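Local coordinates for protein ribokinase, putative (Burkholderia thailandensis, PDB 3B1Q) that probably works as a nucleoside kinase of the ribokinase (pfkB) family, phosphorylating purine nucleosides such as the inosine bound here, at residues 165-170 with 189-194; 177-182 with 200-205; 51-56 with 251-256; 111-116 with 246-251. All blocks are in the same frame, centred on the assembly; numbering follows the deposited sequence.

Contact 1 (165-170 with 189-194); sequences FDPGQG and IAVNDY. With NOS (inosine), chain G.
F165 and I189 sit side by side at a parallel bridge between neighbouring strands, and the contact is closed most tightly here. The carbonyl oxygen F165 O takes a hydrogen bond from A190 N at 3.2 Å, close to straight at 162°, and the same oxygen also lies 3.3 Å from I189 CA in a weaker CA-H...O contact. Both side chains leave the strands in the same direction. With its CG anti to the backbone N (chi1 174°), F165 holds its ring beside I189, and F165 CD2 comes to 4.1 Å from I189 CD1. P167 CD lies above one face of that ring, toward its rim, while P167 CG reaches across to V191 CG1. All of this is buried, and L179 and S182 of helix 176-185 lie against the F165 ring.

One residue further on, the chains no longer pair directly, and a water bridges them. It accepts from G168 N at 2.9 Å and can donate to D166 OD1 at 2.7 Å and to A190 O at 2.6 Å, although other acceptors compete for its protons. D166 OD1 also forms a salt bridge with R256. Beyond the water the chains part. Q169 turns to the inosine, its NE2 3.2 Å from the ligand's O4', and the partly exposed N192 uses OD1 to cap the helix that follows through the backbone N of E195. Parallel strands that splay at their C-terminal ends, with ligand-binding residues in the loops beyond, are characteristic of the Rossmann-like ribokinase fold.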
# COMPACT_ATOMS: atom_id res chain seq x y z
N PHE A 165 -11.30 -26.02 6.34
CA PHE A 165 -10.04 -25.53 5.84
C PHE A 165 -10.35 -24.40 4.90
O PHE A 165 -11.13 -24.56 3.96
CB PHE A 165 -9.31 -26.69 5.10
CG PHE A 165 -8.04 -26.27 4.40
CD1 PHE A 165 -6.98 -25.70 5.13
CD2 PHE A 165 -7.89 -26.51 3.06
CE1 PHE A 165 -5.76 -25.35 4.47
CE2 PHE A 165 -6.69 -26.18 2.43
CZ PHE A 165 -5.66 -25.60 3.13
N ASP A 166 -9.73 -23.26 5.16
CA ASP A 166 -10.12 -21.99 4.53
C ASP A 166 -8.79 -21.31 4.07
O ASP A 166 -8.30 -20.35 4.69
CB ASP A 166 -10.93 -21.18 5.56
CG ASP A 166 -11.19 -19.74 5.16
OD1 ASP A 166 -11.22 -19.41 3.95
OD2 ASP A 166 -11.34 -18.95 6.12
N PRO A 167 -8.18 -21.82 3.04
CA PRO A 167 -6.84 -21.33 2.71
C PRO A 167 -6.75 -19.85 2.28
O PRO A 167 -5.76 -19.18 2.62
CB PRO A 167 -6.36 -22.27 1.63
CG PRO A 167 -7.66 -22.79 0.94
CD PRO A 167 -8.61 -22.92 2.14
N GLY A 168 -7.78 -19.39 1.58
CA GLY A 168 -7.93 -17.98 1.25
C GLY A 168 -6.68 -17.37 0.66
O GLY A 168 -6.08 -17.93 -0.25
N GLN A 169 -6.29 -16.20 1.23
CA GLN A 169 -5.05 -15.49 0.82
C GLN A 169 -3.76 -16.27 1.05
O GLN A 169 -2.73 -15.95 0.44
CB GLN A 169 -4.97 -14.15 1.57
CG GLN A 169 -6.07 -13.20 1.21
CD GLN A 169 -7.17 -13.21 2.24
OE1 GLN A 169 -7.41 -14.24 2.88
NE2 GLN A 169 -7.85 -12.06 2.44
N GLY A 170 -3.82 -17.29 1.90
CA GLY A 170 -2.73 -18.24 2.06
C GLY A 170 -2.48 -19.24 0.94
O GLY A 170 -1.43 -19.86 0.91
N ILE A 189 -14.33 -27.59 3.25
CA ILE A 189 -13.45 -26.57 2.66
C ILE A 189 -14.34 -25.40 2.20
O ILE A 189 -15.42 -25.65 1.62
CB ILE A 189 -12.51 -27.11 1.48
CG1 ILE A 189 -11.88 -25.93 0.72
CG2 ILE A 189 -13.20 -28.02 0.56
CD1 ILE A 189 -10.60 -26.30 -0.05
N ALA A 190 -13.88 -24.18 2.47
CA ALA A 190 -14.58 -22.96 2.04
C ALA A 190 -13.61 -22.13 1.23
O ALA A 190 -12.47 -21.88 1.65
CB ALA A 190 -15.08 -22.17 3.18
N VAL A 191 -14.08 -21.72 0.06
CA VAL A 191 -13.27 -20.89 -0.85
C VAL A 191 -14.21 -19.96 -1.61
O VAL A 191 -15.42 -20.28 -1.73
CB VAL A 191 -12.50 -21.77 -1.89
CG1 VAL A 191 -11.28 -22.46 -1.19
CG2 VAL A 191 -13.43 -22.77 -2.66
N ASN A 192 -13.69 -18.89 -2.21
CA ASN A 192 -14.51 -18.20 -3.23
C ASN A 192 -14.40 -18.87 -4.61
O ASN A 192 -13.64 -19.85 -4.80
CB ASN A 192 -14.25 -16.68 -3.27
CG ASN A 192 -12.82 -16.33 -3.80
OD1 ASN A 192 -12.29 -16.99 -4.67
ND2 ASN A 192 -12.19 -15.28 -3.19
N ASP A 193 -15.18 -18.39 -5.57
CA ASP A 193 -15.20 -19.10 -6.87
C ASP A 193 -13.84 -19.03 -7.65
O ASP A 193 -13.43 -20.01 -8.28
CB ASP A 193 -16.44 -18.72 -7.69
CG ASP A 193 -16.62 -17.21 -7.88
OD1 ASP A 193 -15.78 -16.42 -7.43
OD2 ASP A 193 -17.63 -16.82 -8.50
N TYR A 194 -13.12 -17.92 -7.50
CA TYR A 194 -11.80 -17.78 -8.12
C TYR A 194 -10.81 -18.80 -7.47
O TYR A 194 -10.08 -19.54 -8.18
CB TYR A 194 -11.32 -16.34 -7.88
CG TYR A 194 -9.95 -16.10 -8.48
CD1 TYR A 194 -8.83 -15.92 -7.66
CD2 TYR A 194 -9.79 -16.06 -9.85
CE1 TYR A 194 -7.57 -15.71 -8.22
CE2 TYR A 194 -8.53 -15.87 -10.41
CZ TYR A 194 -7.44 -15.69 -9.58
OH TYR A 194 -6.20 -15.49 -10.15
N9 NOS G . -5.77 -10.67 5.19
C4 NOS G . -4.93 -11.69 5.39
N3 NOS G . -4.74 -12.59 6.39
C2 NOS G . -3.79 -13.53 6.30
N1 NOS G . -2.98 -13.60 5.22
C6 NOS G . -3.06 -12.72 4.19
O6 NOS G . -2.26 -12.78 3.14
C5 NOS G . -4.08 -11.68 4.20
N7 NOS G . -4.50 -10.70 3.39
C8 NOS G . -5.53 -10.09 4.00
C5' NOS G . -10.43 -10.31 5.08
O5' NOS G . -10.79 -11.72 5.05
C4' NOS G . -9.22 -10.23 6.02
O4' NOS G . -8.01 -10.85 5.43
C1' NOS G . -6.88 -10.37 6.14
C2' NOS G . -7.20 -8.89 6.31
O2' NOS G . -6.55 -8.49 7.52
C3' NOS G . -8.72 -8.81 6.30
O3' NOS G . -9.28 -8.25 7.50
O HOH W 1 -10.63 -20.12 1.46

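Contact 2 (177-182 with 200-205); sequences ATLRRS and CDKTGW. With NA (sodium ion), chain O.
L179 presses its branched end into the angle between K202 and T203, crossing both side chains at about a right angle. L179 CG lies 3.8 Å from T203 CG2, and L179 CD2 meets the aliphatic part of K202, whose amine makes weak hydrogen bonds to the backbone oxygens of L171 and F174.

R180 comes next and carries most of the remaining contact. Its methylene chain runs across one face of W205: R180 CG stands 3.6 Å from the centroid of the six-membered ring and 18° off its normal, a CH-pi contact. The chain then bends at chi3 (-67°), which brings the guanidinium round at a steep angle to the indole. There R180 NH2 donates to T203 O at 2.9 Å from above the carbonyl plane, while A177 N lies over one guanidinium face. A residue that ends a helix is thus bound through its backbone oxygen. T203 OG1 adds an ST turn, accepting from W205 N at 3.1 Å, and is also bonded to V199 O. After it, G204 leaves the helix with positive phi and offers its O to a sodium ion at 2.4 Å, whose other ligands here are four waters.

Further along, S182 OG donates to T178 O at 2.7 Å, reaching it from the opposite face to S182 N. Helix 176-185 packs on strand 163-165 and beside the C-terminal end of helix 193-203, with I183 touching T203 and W205, and I210 of helix 207-211 touching the indole.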
# COMPACT_ATOMS: atom_id res chain seq x y z
N ALA A 177 0.75 -31.01 -3.37
CA ALA A 177 0.78 -32.13 -2.41
C ALA A 177 0.24 -31.67 -1.05
O ALA A 177 -0.59 -32.37 -0.45
CB ALA A 177 2.20 -32.70 -2.28
N THR A 178 0.63 -30.47 -0.60
CA THR A 178 0.22 -29.99 0.72
C THR A 178 -1.25 -29.63 0.70
O THR A 178 -1.95 -29.85 1.67
CB THR A 178 1.07 -28.80 1.19
OG1 THR A 178 2.45 -29.23 1.13
CG2 THR A 178 0.67 -28.40 2.62
N LEU A 179 -1.72 -29.10 -0.43
CA LEU A 179 -3.09 -28.70 -0.54
C LEU A 179 -3.99 -29.97 -0.62
O LEU A 179 -5.00 -30.03 0.09
CB LEU A 179 -3.24 -27.83 -1.79
CG LEU A 179 -4.54 -27.15 -1.97
CD1 LEU A 179 -5.00 -26.35 -0.70
CD2 LEU A 179 -4.48 -26.25 -3.28
N ARG A 180 -3.56 -31.00 -1.37
CA ARG A 180 -4.29 -32.26 -1.42
C ARG A 180 -4.41 -32.83 0.00
O ARG A 180 -5.49 -33.27 0.42
CB ARG A 180 -3.63 -33.28 -2.35
CG ARG A 180 -3.92 -32.96 -3.81
CD ARG A 180 -3.47 -34.07 -4.77
NE ARG A 180 -2.01 -34.16 -4.79
CZ ARG A 180 -1.21 -33.46 -5.59
NH1 ARG A 180 0.10 -33.65 -5.52
NH2 ARG A 180 -1.71 -32.58 -6.46
N ARG A 181 -3.28 -32.86 0.70
CA ARG A 181 -3.27 -33.41 2.07
C ARG A 181 -4.15 -32.64 3.01
O ARG A 181 -4.93 -33.22 3.81
CB ARG A 181 -1.84 -33.46 2.61
CG ARG A 181 -1.79 -34.05 4.02
CD ARG A 181 -0.34 -34.51 4.34
NE ARG A 181 0.56 -33.36 4.25
CZ ARG A 181 1.45 -33.15 3.26
NH1 ARG A 181 1.59 -33.99 2.27
NH2 ARG A 181 2.18 -32.04 3.28
N SER A 182 -4.09 -31.32 2.92
CA SER A 182 -4.91 -30.48 3.77
C SER A 182 -6.39 -30.73 3.57
O SER A 182 -7.19 -30.82 4.54
CB SER A 182 -4.59 -28.99 3.51
OG SER A 182 -3.22 -28.72 3.78
N CYS A 200 -8.64 -26.44 -7.79
CA CYS A 200 -8.76 -27.51 -8.77
C CYS A 200 -7.46 -27.62 -9.55
O CYS A 200 -6.93 -28.71 -9.74
CB CYS A 200 -9.93 -27.28 -9.75
SG CYS A 200 -11.50 -27.45 -8.86
N ASP A 201 -6.90 -26.48 -9.94
CA ASP A 201 -5.70 -26.57 -10.77
C ASP A 201 -4.44 -27.03 -10.02
O ASP A 201 -3.64 -27.81 -10.59
CB ASP A 201 -5.42 -25.26 -11.49
CG ASP A 201 -6.46 -24.96 -12.60
OD1 ASP A 201 -7.24 -25.82 -13.06
OD2 ASP A 201 -6.46 -23.80 -13.01
N LYS A 202 -4.27 -26.54 -8.81
CA LYS A 202 -3.12 -26.91 -7.98
C LYS A 202 -3.14 -28.40 -7.59
O LYS A 202 -2.11 -29.09 -7.65
CB LYS A 202 -3.07 -26.00 -6.79
CG LYS A 202 -1.78 -25.94 -6.10
CD LYS A 202 -1.68 -24.65 -5.25
CE LYS A 202 -0.75 -23.64 -5.91
NZ LYS A 202 -0.67 -22.40 -5.08
N THR A 203 -4.32 -28.90 -7.21
CA THR A 203 -4.48 -30.31 -6.81
C THR A 203 -4.62 -31.31 -7.94
O THR A 203 -4.30 -32.50 -7.78
CB THR A 203 -5.77 -30.45 -5.90
OG1 THR A 203 -6.94 -30.07 -6.66
CG2 THR A 203 -5.76 -29.58 -4.61
N GLY A 204 -5.10 -30.88 -9.13
CA GLY A 204 -5.45 -31.78 -10.19
C GLY A 204 -6.73 -32.56 -9.87
O GLY A 204 -6.95 -33.62 -10.46
N TRP A 205 -7.53 -32.05 -8.92
CA TRP A 205 -8.88 -32.59 -8.65
C TRP A 205 -9.96 -31.68 -9.19
O TRP A 205 -9.86 -30.49 -9.10
CB TRP A 205 -9.10 -32.73 -7.13
CG TRP A 205 -8.23 -33.80 -6.49
CD1 TRP A 205 -7.59 -34.83 -7.10
CD2 TRP A 205 -7.86 -33.86 -5.10
NE1 TRP A 205 -6.88 -35.57 -6.18
CE2 TRP A 205 -7.02 -34.99 -4.94
CE3 TRP A 205 -8.18 -33.09 -3.97
CZ2 TRP A 205 -6.49 -35.36 -3.69
CZ3 TRP A 205 -7.66 -33.46 -2.72
CH2 TRP A 205 -6.84 -34.60 -2.60
NA NA O . -6.46 -35.82 -11.33
O HOH W 2 -6.43 -34.69 -13.27
O HOH W 3 -9.03 -35.03 -11.93
O HOH W 4 -5.71 -36.99 -9.47
O HOH W 5 -7.60 -37.11 -13.11

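Contact 3 (51-56 with 251-256); sequences GNIAYA and CGDAFR. With NOS (inosine), chain G; ACT (acetate ion), chain J.
D253 OD2 is gripped by two donors. The inosine O5' hydroxyl donates to it over a short 2.5 Å, and N52 ND2 donates at 2.9 Å along a nearly straight bond (164°). The oxygen lies in the amide plane of N52 and uses its anti lone pair. N52 ND2 has a second role, giving its other hydrogen to the inosine O3' at 3.0 Å, while N52 OD1 is bonded to Q290. One amide thus links the carboxylate to the ribose, and its bonds would hold it in place. The helix pair so carries N52 and D253 of the inosine and AMP sites, placing the nucleoside hydroxyls at the start of helix 251-264, where G252 belongs to the ADP site.

Farther along the two helices, I53 CG1 lies 3.7 Å from D253 CB, and A56 CB meets A254 CA at 3.9 Å. R256, whose guanidinium partner is D166, folds its NH1 back above the carbonyl plane of G252 O. G252 N binds an acetate ion, probably from the crystallisation liquor, at 2.9 Å from its O.

The axes of the two short segments cross at -44°, 7.7 Å apart at their closest. Helix 49-59 backs onto strand 64-71 and helix 76-85, whereas helix 251-264 leans on helix 269-284.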
# COMPACT_ATOMS: atom_id res chain seq x y z
N GLY A 51 -9.93 -12.58 13.66
CA GLY A 51 -10.74 -11.58 14.39
C GLY A 51 -12.12 -11.39 13.75
O GLY A 51 -13.15 -11.32 14.43
N ASN A 52 -12.15 -11.34 12.44
CA ASN A 52 -13.39 -11.13 11.66
C ASN A 52 -14.34 -12.32 11.85
O ASN A 52 -15.54 -12.13 12.12
CB ASN A 52 -13.03 -11.03 10.16
CG ASN A 52 -12.21 -9.80 9.83
OD1 ASN A 52 -12.05 -8.89 10.66
ND2 ASN A 52 -11.64 -9.78 8.62
N ILE A 53 -13.83 -13.55 11.73
CA ILE A 53 -14.70 -14.73 11.87
C ILE A 53 -15.23 -14.83 13.28
O ILE A 53 -16.40 -15.16 13.50
CB ILE A 53 -13.97 -16.01 11.42
CG1 ILE A 53 -13.71 -15.90 9.91
CG2 ILE A 53 -14.85 -17.26 11.69
CD1 ILE A 53 -12.68 -16.97 9.40
N ALA A 54 -14.36 -14.55 14.28
CA ALA A 54 -14.80 -14.67 15.65
C ALA A 54 -15.85 -13.59 15.89
O ALA A 54 -16.80 -13.86 16.65
CB ALA A 54 -13.62 -14.49 16.62
N TYR A 55 -15.64 -12.40 15.36
CA TYR A 55 -16.65 -11.31 15.56
C TYR A 55 -18.01 -11.77 15.03
O TYR A 55 -19.03 -11.59 15.74
CB TYR A 55 -16.17 -10.05 14.86
CG TYR A 55 -17.15 -8.90 15.01
CD1 TYR A 55 -17.25 -8.21 16.22
CD2 TYR A 55 -18.02 -8.61 13.98
CE1 TYR A 55 -18.18 -7.13 16.35
CE2 TYR A 55 -18.95 -7.57 14.08
CZ TYR A 55 -19.04 -6.85 15.28
OH TYR A 55 -19.98 -5.81 15.39
N ALA A 56 -18.02 -12.33 13.84
CA ALA A 56 -19.27 -12.87 13.24
C ALA A 56 -19.93 -13.97 14.10
O ALA A 56 -21.13 -13.93 14.36
CB ALA A 56 -19.00 -13.35 11.81
N CYS A 251 -16.40 -9.57 3.94
CA CYS A 251 -17.63 -10.30 3.55
C CYS A 251 -17.48 -11.82 3.67
O CYS A 251 -18.34 -12.47 4.26
CB CYS A 251 -18.07 -9.95 2.12
SG CYS A 251 -18.95 -8.39 2.08
N GLY A 252 -16.41 -12.39 3.14
CA GLY A 252 -16.18 -13.84 3.26
C GLY A 252 -16.08 -14.32 4.70
O GLY A 252 -16.57 -15.39 5.06
N ASP A 253 -15.42 -13.51 5.57
CA ASP A 253 -15.34 -13.90 6.95
C ASP A 253 -16.66 -13.86 7.70
O ASP A 253 -16.91 -14.72 8.54
CB ASP A 253 -14.28 -13.01 7.66
CG ASP A 253 -12.88 -13.24 7.10
OD1 ASP A 253 -12.63 -14.34 6.54
OD2 ASP A 253 -12.02 -12.31 7.17
N ALA A 254 -17.48 -12.85 7.43
CA ALA A 254 -18.82 -12.88 7.99
C ALA A 254 -19.59 -14.11 7.57
O ALA A 254 -20.28 -14.75 8.37
CB ALA A 254 -19.62 -11.59 7.57
N PHE A 255 -19.51 -14.43 6.26
CA PHE A 255 -20.13 -15.64 5.73
C PHE A 255 -19.63 -16.88 6.53
O PHE A 255 -20.43 -17.72 6.95
CB PHE A 255 -19.80 -15.71 4.23
CG PHE A 255 -20.39 -16.93 3.52
CD1 PHE A 255 -21.51 -16.78 2.71
CD2 PHE A 255 -19.76 -18.19 3.63
CE1 PHE A 255 -22.08 -17.88 2.05
CE2 PHE A 255 -20.31 -19.30 2.99
CZ PHE A 255 -21.44 -19.16 2.20
N ARG A 256 -18.31 -16.97 6.75
CA ARG A 256 -17.75 -18.11 7.49
C ARG A 256 -18.25 -18.21 8.92
O ARG A 256 -18.50 -19.32 9.42
CB ARG A 256 -16.23 -18.08 7.42
CG ARG A 256 -15.80 -18.46 6.03
CD ARG A 256 -14.46 -17.89 5.75
NE ARG A 256 -13.91 -18.36 4.46
CZ ARG A 256 -14.37 -18.05 3.24
NH1 ARG A 256 -15.45 -17.25 3.06
NH2 ARG A 256 -13.70 -18.51 2.17
N9 NOS G . -5.77 -10.67 5.19
C4 NOS G . -4.93 -11.69 5.39
N3 NOS G . -4.74 -12.59 6.39
C2 NOS G . -3.79 -13.53 6.30
N1 NOS G . -2.98 -13.60 5.22
C6 NOS G . -3.06 -12.72 4.19
O6 NOS G . -2.26 -12.78 3.14
C5 NOS G . -4.08 -11.68 4.20
N7 NOS G . -4.50 -10.70 3.39
C8 NOS G . -5.53 -10.09 4.00
C5' NOS G . -10.43 -10.31 5.08
O5' NOS G . -10.79 -11.72 5.05
C4' NOS G . -9.22 -10.23 6.02
O4' NOS G . -8.01 -10.85 5.43
C1' NOS G . -6.88 -10.37 6.14
C2' NOS G . -7.20 -8.89 6.31
O2' NOS G . -6.55 -8.49 7.52
C3' NOS G . -8.72 -8.81 6.30
O3' NOS G . -9.28 -8.25 7.50
C ACT J . -13.70 -10.06 1.32
O ACT J . -14.69 -10.88 1.42
OXT ACT J . -12.87 -9.83 2.29
CH3 ACT J . -13.53 -9.41 -0.03

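Contact 4 (111-116 with 246-251); sequences NNQITA and IDPTGC. With ACT (acetate ion), chain J.
Q113 reaches from its strand to the 246-251 loop, where its OE1 lies 2.9 Å from T249 OG1. The torsions explain the reach: Q113 CG stands anti to the carbonyl carbon (chi1 -53°) and the chain continues extended, sliding past P248 in the opposite direction so that OE1 comes 3.7 Å from P248 CG. The single proton of the T249 hydroxyl has two acceptors within reach, Q113 OE1 and D247 OD1, the latter 2.7 Å from T249 OG1. Q113 OE1 is also bonded to T107 OG1, and Q113 NE2 holds N34 OD1 of the second subunit, so both ends of the amide are engaged.

D247 sends its CG anti to the backbone N (chi1 179°), which swings the carboxylate back over the turn. There D247 OD1 accepts from T249 N at 3.1 Å, the N-H coming from above the carboxylate plane, and closes an Asx turn; D247 OD2 takes G288 N. N111, at a positive phi, sets its amide slantwise across the proline, N111 ND2 3.8 Å from P248 CD. P248 to C251 form a type II turn with G250 in its glycine-favouring third position, and G250 N donates to acetate OXT at 2.8 Å. N111 belongs to the ADP and AMP sites, and Q113 and G250 contact AMP, so the contact lines the nucleotide pocket.

Strand 113-118 is at one edge of the four-stranded sheet within its chain, beside strand 101-108, and pairs in parallel with a strand of the second subunit. The loop, bonded to the end of helix 269-284, lies against strands 101-108 and 10-17 of this sheet, then runs into helix 251-264.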
# COMPACT_ATOMS: atom_id res chain seq x y z
N ASN A 111 -15.51 -3.25 -7.10
CA ASN A 111 -15.34 -3.96 -5.84
C ASN A 111 -14.35 -5.13 -5.87
O ASN A 111 -14.50 -6.07 -5.10
CB ASN A 111 -16.70 -4.44 -5.30
CG ASN A 111 -17.32 -3.46 -4.32
OD1 ASN A 111 -16.88 -2.32 -4.19
ND2 ASN A 111 -18.35 -3.92 -3.61
N ASN A 112 -13.36 -5.08 -6.76
CA ASN A 112 -12.19 -5.96 -6.63
C ASN A 112 -11.23 -5.29 -5.65
O ASN A 112 -11.21 -4.06 -5.52
CB ASN A 112 -11.42 -6.14 -7.94
CG ASN A 112 -12.31 -6.57 -9.11
OD1 ASN A 112 -12.74 -7.73 -9.18
ND2 ASN A 112 -12.52 -5.66 -10.03
N GLN A 113 -10.37 -6.12 -5.08
CA GLN A 113 -9.38 -5.63 -4.14
C GLN A 113 -7.96 -6.16 -4.39
O GLN A 113 -7.79 -7.35 -4.70
CB GLN A 113 -9.80 -6.02 -2.73
CG GLN A 113 -11.21 -5.60 -2.35
CD GLN A 113 -11.47 -5.68 -0.86
OE1 GLN A 113 -11.71 -4.66 -0.22
NE2 GLN A 113 -11.41 -6.85 -0.30
N ILE A 114 -6.97 -5.28 -4.23
CA ILE A 114 -5.55 -5.69 -4.12
C ILE A 114 -5.04 -5.35 -2.72
O ILE A 114 -5.19 -4.22 -2.28
CB ILE A 114 -4.65 -5.00 -5.17
CG1 ILE A 114 -5.12 -5.35 -6.60
CG2 ILE A 114 -3.15 -5.36 -4.97
CD1 ILE A 114 -4.57 -4.45 -7.67
N THR A 115 -4.43 -6.33 -2.05
CA THR A 115 -3.89 -6.09 -0.69
C THR A 115 -2.38 -6.32 -0.63
O THR A 115 -1.91 -7.32 -1.16
CB THR A 115 -4.61 -6.99 0.31
OG1 THR A 115 -6.01 -6.64 0.32
CG2 THR A 115 -4.02 -6.85 1.77
N ALA A 116 -1.64 -5.41 0.00
CA ALA A 116 -0.24 -5.68 0.40
C ALA A 116 -0.39 -6.06 1.86
O ALA A 116 -0.91 -5.25 2.65
CB ALA A 116 0.67 -4.44 0.28
N ILE A 246 -21.01 -0.75 0.66
CA ILE A 246 -20.07 0.23 1.16
C ILE A 246 -18.66 -0.35 1.04
O ILE A 246 -17.76 0.35 0.59
CB ILE A 246 -20.37 0.54 2.67
CG1 ILE A 246 -21.70 1.34 2.76
CG2 ILE A 246 -19.21 1.27 3.36
CD1 ILE A 246 -21.74 2.67 2.04
N ASP A 247 -18.48 -1.61 1.39
CA ASP A 247 -17.11 -2.17 1.48
C ASP A 247 -17.13 -3.68 1.50
O ASP A 247 -17.69 -4.28 2.40
CB ASP A 247 -16.41 -1.61 2.77
CG ASP A 247 -14.96 -2.15 2.98
OD1 ASP A 247 -14.33 -2.60 2.00
OD2 ASP A 247 -14.43 -1.99 4.09
N PRO A 248 -16.51 -4.35 0.50
CA PRO A 248 -16.53 -5.82 0.58
C PRO A 248 -15.58 -6.45 1.59
O PRO A 248 -15.70 -7.67 1.85
CB PRO A 248 -16.08 -6.26 -0.83
CG PRO A 248 -15.24 -5.14 -1.30
CD PRO A 248 -15.85 -3.83 -0.72
N THR A 249 -14.69 -5.64 2.19
CA THR A 249 -13.66 -6.21 3.08
C THR A 249 -14.25 -6.95 4.26
O THR A 249 -14.92 -6.34 5.09
CB THR A 249 -12.71 -5.13 3.65
OG1 THR A 249 -12.26 -4.25 2.61
CG2 THR A 249 -11.55 -5.81 4.45
N GLY A 250 -13.98 -8.24 4.32
CA GLY A 250 -14.51 -9.09 5.41
C GLY A 250 -15.82 -9.79 5.11
O GLY A 250 -16.34 -10.48 5.99
N CYS A 251 -16.40 -9.57 3.94
CA CYS A 251 -17.63 -10.30 3.55
C CYS A 251 -17.48 -11.82 3.67
O CYS A 251 -18.34 -12.47 4.26
CB CYS A 251 -18.07 -9.95 2.12
SG CYS A 251 -18.95 -8.39 2.08
C ACT J . -13.70 -10.06 1.32
O ACT J . -14.69 -10.88 1.42
OXT ACT J . -12.87 -9.83 2.29
CH3 ACT J . -13.53 -9.41 -0.03

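In the fold
Three of the four contacts gather round the nucleoside pocket. Contacts 1 and 3 both touch the inosine, from the sheet loop and from the helix pair, and their centres, 13 Å apart, are joined by the salt bridge D166 OD1 to R256 NE at 2.9 Å. Contact 4 adjoins contact 3, its 246-251 loop running into helix 251-264: they share C251 and the acetate, which sits where backbone N-H groups of G250 and G252 converge, an arrangement consistent with an anion site at a helix start. Contact 2 lies apart, about 25 Å from contact 3 between centres, yet connects to the pocket through contact 1, where F165 CE2 meets L179 CD1 at 3.6 Å. Contacts 1 and 4 also reach the second subunit.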